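Local coordinates for protein N-acetylglucosamine-6-phosphate deacetylase (Mycobacterium smegmatis, PDB 6FV4) that probably removes the acetyl group from N-acetylglucosamine-6-phosphate with the help of divalent metal ions, as a member of the metallo-dependent hydrolase superfamily, at residues B[70-80]-B[281-290]; B[102-111]-B[131-142]. The protein carries 1 engineered substitution. All coordinates share one frame; numbering follows the deposited sequence.

In the fold
After the N-terminal strands, the chain enters strand 63-76, whose end, with the turn and the short strand 79-80 after it, supplies residues 70-80 of contact 1. After helix 86-98 it enters strand 104-109, passes through helix 113-129 and returns in strand 134-138. Contact 2 closes this short loop. Contact 1 closes a loop of 200 residues, when the chain leaves strand 278-281, so contact 2 is nested inside it. Strand 104-109 lies between strands 63-76 and 134-138, and backbone bonds from Asp70 and Leu73 to Val105 and Ser107 join the two contacts. They meet again at the zinc ion, which takes ligands from both.

Contact 1: residues B[70-80]-B[281-290]; sequences DTHLHGGGGGN and ITAAMAATGM. Engineered in segment 281-290: Ala283 (natural residue Asp). With ZN (zinc ion), chain H.
The backbone of residues 281-290 follows that of 70-80 closely, with CA atoms of Leu73 and Ala283 4.0 Å apart and those of Gly76 and Ala286 even nearer. This is where the metallo-dependent hydrolase barrel closes: the loop after strand 278-281 meets the end of strand 63-76, which carries the His-x-His metal motif. His72 NE2 and His74 NE2 each bind the zinc ion at 2.1 Å, and Glu138 also binds it. CG of His72 stands anti to the backbone N (chi1 177°), which carries NE2 to the zinc and leaves ND1 to hydrogen-bond Glu253. Ile281 CD1 comes 3.6 Å from ND1 of this ring. The engineered Ala283, an aspartate in the natural protein, touches the ring only through CA and CB. Its backbone N donates to His72 O.

Thr282 crosses Asp70 at about a right angle. Its OG1 donates to the syn lone pair of Asp70 OD1 over 2.6 Å. Thr282 OG1 itself accepts from Ala284 N in an ST turn, which fixes the hydroxyl between two partners. Ala284 O is also gripped twice: His74 N lies in the carbonyl plane, while Gly75 N stands above it.

Further on, Gly76 to Gly79 form a type I' turn. Gly77 N bonds to Thr288 O, and Gly78 N to Ala286 O at 2.6 Å. Met290, bent at chi3 (87°), lays SD and CE against Gly78. Ala286 CB touches both Gly79 O and Asn80 ND2, and a water joins Asn80 OD1 to Ala286 N.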
# COMPACT_ATOMS: atom_id res chain seq x y z
N ASP B 70 7.37 1.20 -23.38
CA ASP B 70 8.16 0.32 -22.51
C ASP B 70 9.45 1.03 -22.15
O ASP B 70 10.33 1.21 -23.01
CB ASP B 70 8.42 -1.01 -23.20
CG ASP B 70 8.92 -2.08 -22.23
OD1 ASP B 70 9.11 -3.24 -22.69
OD2 ASP B 70 9.12 -1.77 -21.03
N THR B 71 9.58 1.43 -20.89
CA THR B 71 10.70 2.26 -20.47
C THR B 71 11.81 1.47 -19.79
O THR B 71 12.74 2.07 -19.24
CB THR B 71 10.23 3.37 -19.54
OG1 THR B 71 9.53 2.81 -18.42
CG2 THR B 71 9.29 4.32 -20.29
N HIS B 72 11.77 0.14 -19.83
CA HIS B 72 12.80 -0.64 -19.16
C HIS B 72 12.75 -2.04 -19.77
O HIS B 72 11.88 -2.84 -19.41
CB HIS B 72 12.58 -0.65 -17.65
CG HIS B 72 13.54 -1.50 -16.88
ND1 HIS B 72 13.70 -1.38 -15.51
CD2 HIS B 72 14.39 -2.49 -17.26
CE1 HIS B 72 14.60 -2.26 -15.09
NE2 HIS B 72 15.04 -2.94 -16.14
N LEU B 73 13.66 -2.31 -20.70
CA LEU B 73 13.77 -3.63 -21.31
C LEU B 73 15.17 -3.81 -21.86
O LEU B 73 15.85 -2.83 -22.19
CB LEU B 73 12.74 -3.86 -22.41
CG LEU B 73 12.87 -3.04 -23.68
CD1 LEU B 73 12.17 -3.77 -24.83
CD2 LEU B 73 12.26 -1.67 -23.47
N HIS B 74 15.57 -5.07 -21.98
CA HIS B 74 16.95 -5.42 -22.33
C HIS B 74 17.08 -6.02 -23.71
O HIS B 74 18.18 -6.00 -24.28
CB HIS B 74 17.51 -6.41 -21.29
CG HIS B 74 17.61 -5.81 -19.93
ND1 HIS B 74 18.68 -5.05 -19.52
CD2 HIS B 74 16.73 -5.82 -18.89
CE1 HIS B 74 18.48 -4.63 -18.29
NE2 HIS B 74 17.31 -5.09 -17.88
N GLY B 75 15.99 -6.52 -24.28
CA GLY B 75 16.06 -7.03 -25.64
C GLY B 75 14.83 -7.83 -25.97
O GLY B 75 13.77 -7.65 -25.37
N GLY B 76 14.99 -8.72 -26.93
CA GLY B 76 13.91 -9.57 -27.38
C GLY B 76 14.16 -10.09 -28.77
O GLY B 76 15.01 -9.60 -29.51
N GLY B 77 13.40 -11.13 -29.13
CA GLY B 77 13.55 -11.76 -30.42
C GLY B 77 14.97 -12.22 -30.71
O GLY B 77 15.37 -12.30 -31.87
N GLY B 78 15.75 -12.50 -29.66
CA GLY B 78 17.13 -12.90 -29.82
C GLY B 78 18.16 -11.79 -29.76
O GLY B 78 19.36 -12.09 -29.72
N GLY B 79 17.75 -10.52 -29.76
CA GLY B 79 18.69 -9.41 -29.70
C GLY B 79 18.84 -8.84 -28.30
O GLY B 79 17.86 -8.67 -27.58
N ASN B 80 20.07 -8.55 -27.92
CA ASN B 80 20.40 -7.84 -26.68
C ASN B 80 20.77 -6.41 -27.01
O ASN B 80 21.65 -6.18 -27.86
CB ASN B 80 21.57 -8.52 -25.96
CG ASN B 80 21.12 -9.53 -24.93
OD1 ASN B 80 20.44 -9.18 -23.95
ND2 ASN B 80 21.50 -10.80 -25.13
N ILE B 281 6.21 -2.17 -17.06
CA ILE B 281 7.42 -2.42 -17.84
C ILE B 281 7.51 -3.92 -18.05
O ILE B 281 6.84 -4.72 -17.39
CB ILE B 281 8.71 -1.90 -17.15
CG1 ILE B 281 8.92 -2.64 -15.83
CG2 ILE B 281 8.67 -0.38 -16.93
CD1 ILE B 281 10.34 -2.68 -15.33
N THR B 282 8.35 -4.31 -19.00
CA THR B 282 8.60 -5.73 -19.22
C THR B 282 9.88 -6.22 -18.57
O THR B 282 9.93 -7.38 -18.14
CB THR B 282 8.68 -6.04 -20.73
OG1 THR B 282 9.80 -5.35 -21.34
CG2 THR B 282 7.37 -5.66 -21.42
N ALA B 283 10.91 -5.37 -18.52
CA ALA B 283 12.28 -5.81 -18.27
C ALA B 283 12.64 -6.99 -19.17
O ALA B 283 13.39 -7.88 -18.78
CB ALA B 283 12.49 -6.16 -16.79
N ALA B 284 12.11 -6.99 -20.39
CA ALA B 284 12.22 -8.15 -21.27
C ALA B 284 13.67 -8.45 -21.61
O ALA B 284 14.46 -7.55 -21.93
CB ALA B 284 11.45 -7.91 -22.56
N MET B 285 14.04 -9.74 -21.56
CA MET B 285 15.38 -10.12 -21.98
C MET B 285 15.34 -10.69 -23.39
O MET B 285 14.28 -10.83 -24.01
CB MET B 285 16.03 -11.09 -20.98
CG MET B 285 15.25 -12.34 -20.64
SD MET B 285 15.49 -13.73 -21.75
CE MET B 285 17.28 -13.87 -21.79
N ALA B 286 16.54 -10.96 -23.93
CA ALA B 286 16.68 -11.23 -25.35
C ALA B 286 15.89 -12.44 -25.84
O ALA B 286 15.59 -12.51 -27.03
CB ALA B 286 18.16 -11.39 -25.72
N ALA B 287 15.52 -13.37 -24.96
CA ALA B 287 14.76 -14.53 -25.42
C ALA B 287 13.27 -14.25 -25.58
O ALA B 287 12.54 -15.12 -26.07
CB ALA B 287 14.94 -15.71 -24.48
N THR B 288 12.80 -13.07 -25.18
CA THR B 288 11.39 -12.72 -25.31
C THR B 288 10.91 -12.90 -26.75
O THR B 288 11.54 -12.41 -27.69
CB THR B 288 11.19 -11.27 -24.87
OG1 THR B 288 11.68 -11.12 -23.53
CG2 THR B 288 9.70 -10.90 -24.91
N GLY B 289 9.80 -13.61 -26.90
CA GLY B 289 9.17 -13.80 -28.19
C GLY B 289 9.74 -14.91 -29.05
O GLY B 289 9.30 -15.08 -30.20
N MET B 290 10.72 -15.66 -28.56
CA MET B 290 11.31 -16.73 -29.34
C MET B 290 10.59 -18.04 -29.09
O MET B 290 10.07 -18.29 -28.00
CB MET B 290 12.80 -16.89 -29.01
CG MET B 290 13.60 -15.63 -29.26
SD MET B 290 15.33 -15.94 -28.92
CE MET B 290 15.83 -16.57 -30.52
ZN ZN H . 16.40 -4.56 -16.08
O HOH W 1 18.95 -10.33 -22.19

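Contact 2: residues B[102-111]-B[131-142]; sequences TTLVASLVTA and LIDGIHLEGPWL. With CD (cadmium ion), chain J; ZN (zinc ion), chain H.
Ser107 OG meets His136 ND1 at the edge of the imidazole, near its plane, in a 3.0 Å hydrogen bond. The far nitrogen, NE2, is hydrogen-bonded to Thr178 OG1. One ring face lies under Glu138 N, and His72 meets the ring edge-to-face. The Val105 side chain crosses that of His136 at about a right angle, and its CG1 touches His136 CB. Beyond this histidine, Glu138 has CG anti to its backbone N (chi1 -171°) and an extended chain that reaches the metals. Its carboxylate bridges them, with OE1 2.1 Å from the zinc ion and OE2 2.4 Å from the cadmium ion. His150, His204 and His225 also bind the cadmium.

The two strands are parallel neighbours in the barrel, joined through helix 113-129 as a beta-alpha-beta unit. The axes of strands 104-109 and 134-138 cross at -31°. Ala106 N bonds to Gly134 O, His136 N to Ala106 O, and Leu108 N to His136 O. On the face toward the helix, the Leu108 and Leu137 side chains lie side by side, pointing the same way, with CD1 and CD2 3.8 Å apart.

At the start of the strands, Asp133 OD2 accepts from Leu104 N on its anti side, from 30° out of the carboxylate plane, and Asp133 N donates back to Leu104 O. At the other end, Thr110 CG2 packs on Pro140 CB just after a cis peptide bond.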
# COMPACT_ATOMS: atom_id res chain seq x y z
N THR B 102 5.42 0.99 -29.16
CA THR B 102 5.84 1.96 -30.16
C THR B 102 6.90 2.92 -29.67
O THR B 102 7.44 3.70 -30.47
CB THR B 102 4.62 2.75 -30.66
OG1 THR B 102 3.88 3.24 -29.54
CG2 THR B 102 3.71 1.85 -31.50
N THR B 103 7.20 2.91 -28.37
CA THR B 103 8.29 3.67 -27.78
C THR B 103 9.05 2.74 -26.84
O THR B 103 8.43 2.02 -26.05
CB THR B 103 7.76 4.88 -27.00
OG1 THR B 103 7.15 5.79 -27.92
CG2 THR B 103 8.91 5.58 -26.26
N LEU B 104 10.38 2.77 -26.91
CA LEU B 104 11.22 1.86 -26.15
C LEU B 104 12.37 2.60 -25.52
O LEU B 104 13.05 3.39 -26.19
CB LEU B 104 11.81 0.75 -27.03
CG LEU B 104 10.83 -0.02 -27.90
CD1 LEU B 104 11.51 -0.59 -29.13
CD2 LEU B 104 10.21 -1.12 -27.08
N VAL B 105 12.66 2.31 -24.26
CA VAL B 105 13.89 2.78 -23.64
C VAL B 105 14.78 1.57 -23.38
O VAL B 105 14.42 0.66 -22.61
CB VAL B 105 13.63 3.61 -22.38
CG1 VAL B 105 14.95 4.00 -21.71
CG2 VAL B 105 12.87 4.86 -22.77
N ALA B 106 15.92 1.53 -24.06
CA ALA B 106 16.78 0.35 -24.03
C ALA B 106 17.67 0.42 -22.80
O ALA B 106 18.31 1.43 -22.55
CB ALA B 106 17.62 0.26 -25.30
N SER B 107 17.69 -0.66 -22.03
CA SER B 107 18.40 -0.70 -20.76
C SER B 107 19.72 -1.45 -20.90
O SER B 107 19.80 -2.46 -21.61
CB SER B 107 17.58 -1.39 -19.66
OG SER B 107 16.27 -0.87 -19.56
N LEU B 108 20.72 -0.99 -20.17
CA LEU B 108 22.01 -1.65 -20.10
C LEU B 108 22.26 -2.09 -18.67
O LEU B 108 22.08 -1.30 -17.75
CB LEU B 108 23.14 -0.70 -20.54
CG LEU B 108 23.12 -0.18 -21.96
CD1 LEU B 108 24.24 0.84 -22.15
CD2 LEU B 108 23.32 -1.34 -22.93
N VAL B 109 22.73 -3.33 -18.48
CA VAL B 109 23.05 -3.80 -17.14
C VAL B 109 24.45 -3.35 -16.75
O VAL B 109 25.19 -2.80 -17.57
CB VAL B 109 22.94 -5.33 -17.02
CG1 VAL B 109 21.53 -5.80 -17.32
CG2 VAL B 109 23.96 -6.00 -17.93
N THR B 110 24.81 -3.59 -15.49
CA THR B 110 26.12 -3.24 -14.96
C THR B 110 27.23 -3.72 -15.88
O THR B 110 27.27 -4.89 -16.27
CB THR B 110 26.30 -3.83 -13.55
OG1 THR B 110 25.44 -3.13 -12.63
CG2 THR B 110 27.72 -3.68 -13.07
N ALA B 111 28.12 -2.81 -16.24
CA ALA B 111 29.23 -3.13 -17.14
C ALA B 111 30.48 -2.37 -16.70
O ALA B 111 30.41 -1.39 -15.94
CB ALA B 111 28.90 -2.79 -18.60
N LEU B 131 15.33 3.91 -33.87
CA LEU B 131 14.94 2.55 -33.49
C LEU B 131 14.48 2.49 -32.04
O LEU B 131 13.50 1.80 -31.72
CB LEU B 131 16.11 1.59 -33.71
CG LEU B 131 16.34 1.12 -35.15
CD1 LEU B 131 17.33 2.02 -35.89
CD2 LEU B 131 16.83 -0.33 -35.15
N ILE B 132 15.19 3.19 -31.16
CA ILE B 132 14.87 3.28 -29.74
C ILE B 132 14.78 4.75 -29.38
O ILE B 132 15.25 5.62 -30.11
CB ILE B 132 15.90 2.56 -28.86
CG1 ILE B 132 17.32 2.91 -29.32
CG2 ILE B 132 15.72 1.06 -28.94
CD1 ILE B 132 18.38 2.45 -28.34
N ASP B 133 14.17 5.03 -28.24
CA ASP B 133 13.87 6.41 -27.89
C ASP B 133 14.75 6.95 -26.76
O ASP B 133 14.64 8.13 -26.41
CB ASP B 133 12.39 6.52 -27.53
CG ASP B 133 11.49 6.06 -28.67
OD1 ASP B 133 11.09 6.92 -29.48
OD2 ASP B 133 11.23 4.83 -28.79
N GLY B 134 15.64 6.13 -26.21
CA GLY B 134 16.43 6.56 -25.08
C GLY B 134 17.22 5.38 -24.58
O GLY B 134 17.07 4.26 -25.06
N ILE B 135 18.06 5.66 -23.58
CA ILE B 135 18.89 4.65 -22.94
C ILE B 135 18.65 4.71 -21.44
O ILE B 135 18.51 5.79 -20.86
CB ILE B 135 20.39 4.85 -23.24
CG1 ILE B 135 20.65 4.86 -24.75
CG2 ILE B 135 21.22 3.75 -22.54
CD1 ILE B 135 22.09 5.37 -25.15
N HIS B 136 18.62 3.54 -20.81
CA HIS B 136 18.51 3.41 -19.37
C HIS B 136 19.74 2.66 -18.88
O HIS B 136 20.00 1.54 -19.34
CB HIS B 136 17.22 2.68 -19.01
CG HIS B 136 17.16 2.18 -17.60
ND1 HIS B 136 16.49 1.02 -17.27
CD2 HIS B 136 17.63 2.69 -16.43
CE1 HIS B 136 16.57 0.82 -15.97
NE2 HIS B 136 17.24 1.82 -15.43
N LEU B 137 20.49 3.26 -17.97
CA LEU B 137 21.63 2.58 -17.36
C LEU B 137 21.17 1.93 -16.07
O LEU B 137 21.06 2.60 -15.03
CB LEU B 137 22.78 3.54 -17.11
CG LEU B 137 23.18 4.39 -18.32
CD1 LEU B 137 24.28 5.34 -17.92
CD2 LEU B 137 23.59 3.50 -19.47
N GLU B 138 20.87 0.63 -16.13
CA GLU B 138 20.55 -0.15 -14.93
C GLU B 138 21.84 -0.77 -14.39
O GLU B 138 22.10 -1.97 -14.50
CB GLU B 138 19.51 -1.21 -15.22
CG GLU B 138 19.02 -1.87 -13.92
CD GLU B 138 17.95 -2.89 -14.13
OE1 GLU B 138 17.96 -3.50 -15.20
OE2 GLU B 138 17.11 -3.08 -13.23
N GLY B 139 22.65 0.10 -13.80
CA GLY B 139 24.00 -0.24 -13.43
C GLY B 139 24.96 0.75 -14.07
O GLY B 139 24.63 1.41 -15.06
N PRO B 140 26.18 0.84 -13.54
CA PRO B 140 26.81 -0.02 -12.53
C PRO B 140 26.73 0.48 -11.09
O PRO B 140 27.30 -0.14 -10.20
CB PRO B 140 28.27 -0.02 -12.98
CG PRO B 140 28.46 1.39 -13.45
CD PRO B 140 27.15 1.82 -14.08
N TRP B 141 26.04 1.59 -10.85
CA TRP B 141 26.04 2.21 -9.52
C TRP B 141 24.94 1.64 -8.63
O TRP B 141 24.13 2.34 -8.01
CB TRP B 141 25.95 3.71 -9.70
CG TRP B 141 27.05 4.13 -10.65
CD1 TRP B 141 28.39 3.93 -10.47
CD2 TRP B 141 26.91 4.76 -11.92
NE1 TRP B 141 29.09 4.41 -11.54
CE2 TRP B 141 28.21 4.93 -12.45
CE3 TRP B 141 25.81 5.20 -12.67
CZ2 TRP B 141 28.44 5.52 -13.69
CZ3 TRP B 141 26.04 5.79 -13.89
CH2 TRP B 141 27.35 5.94 -14.40
N LEU B 142 24.94 0.31 -8.58
CA LEU B 142 23.99 -0.52 -7.85
C LEU B 142 24.65 -1.15 -6.63
O LEU B 142 25.87 -1.11 -6.46
CB LEU B 142 23.42 -1.60 -8.77
CG LEU B 142 22.95 -1.15 -10.15
CD1 LEU B 142 22.34 -2.31 -10.91
CD2 LEU B 142 21.96 0.02 -10.05
CD CD J . 17.05 -5.43 -12.66
ZN ZN H . 16.40 -4.56 -16.08
O HOH W 2 9.28 5.80 -30.94
O HOH W 3 16.56 -7.80 -11.72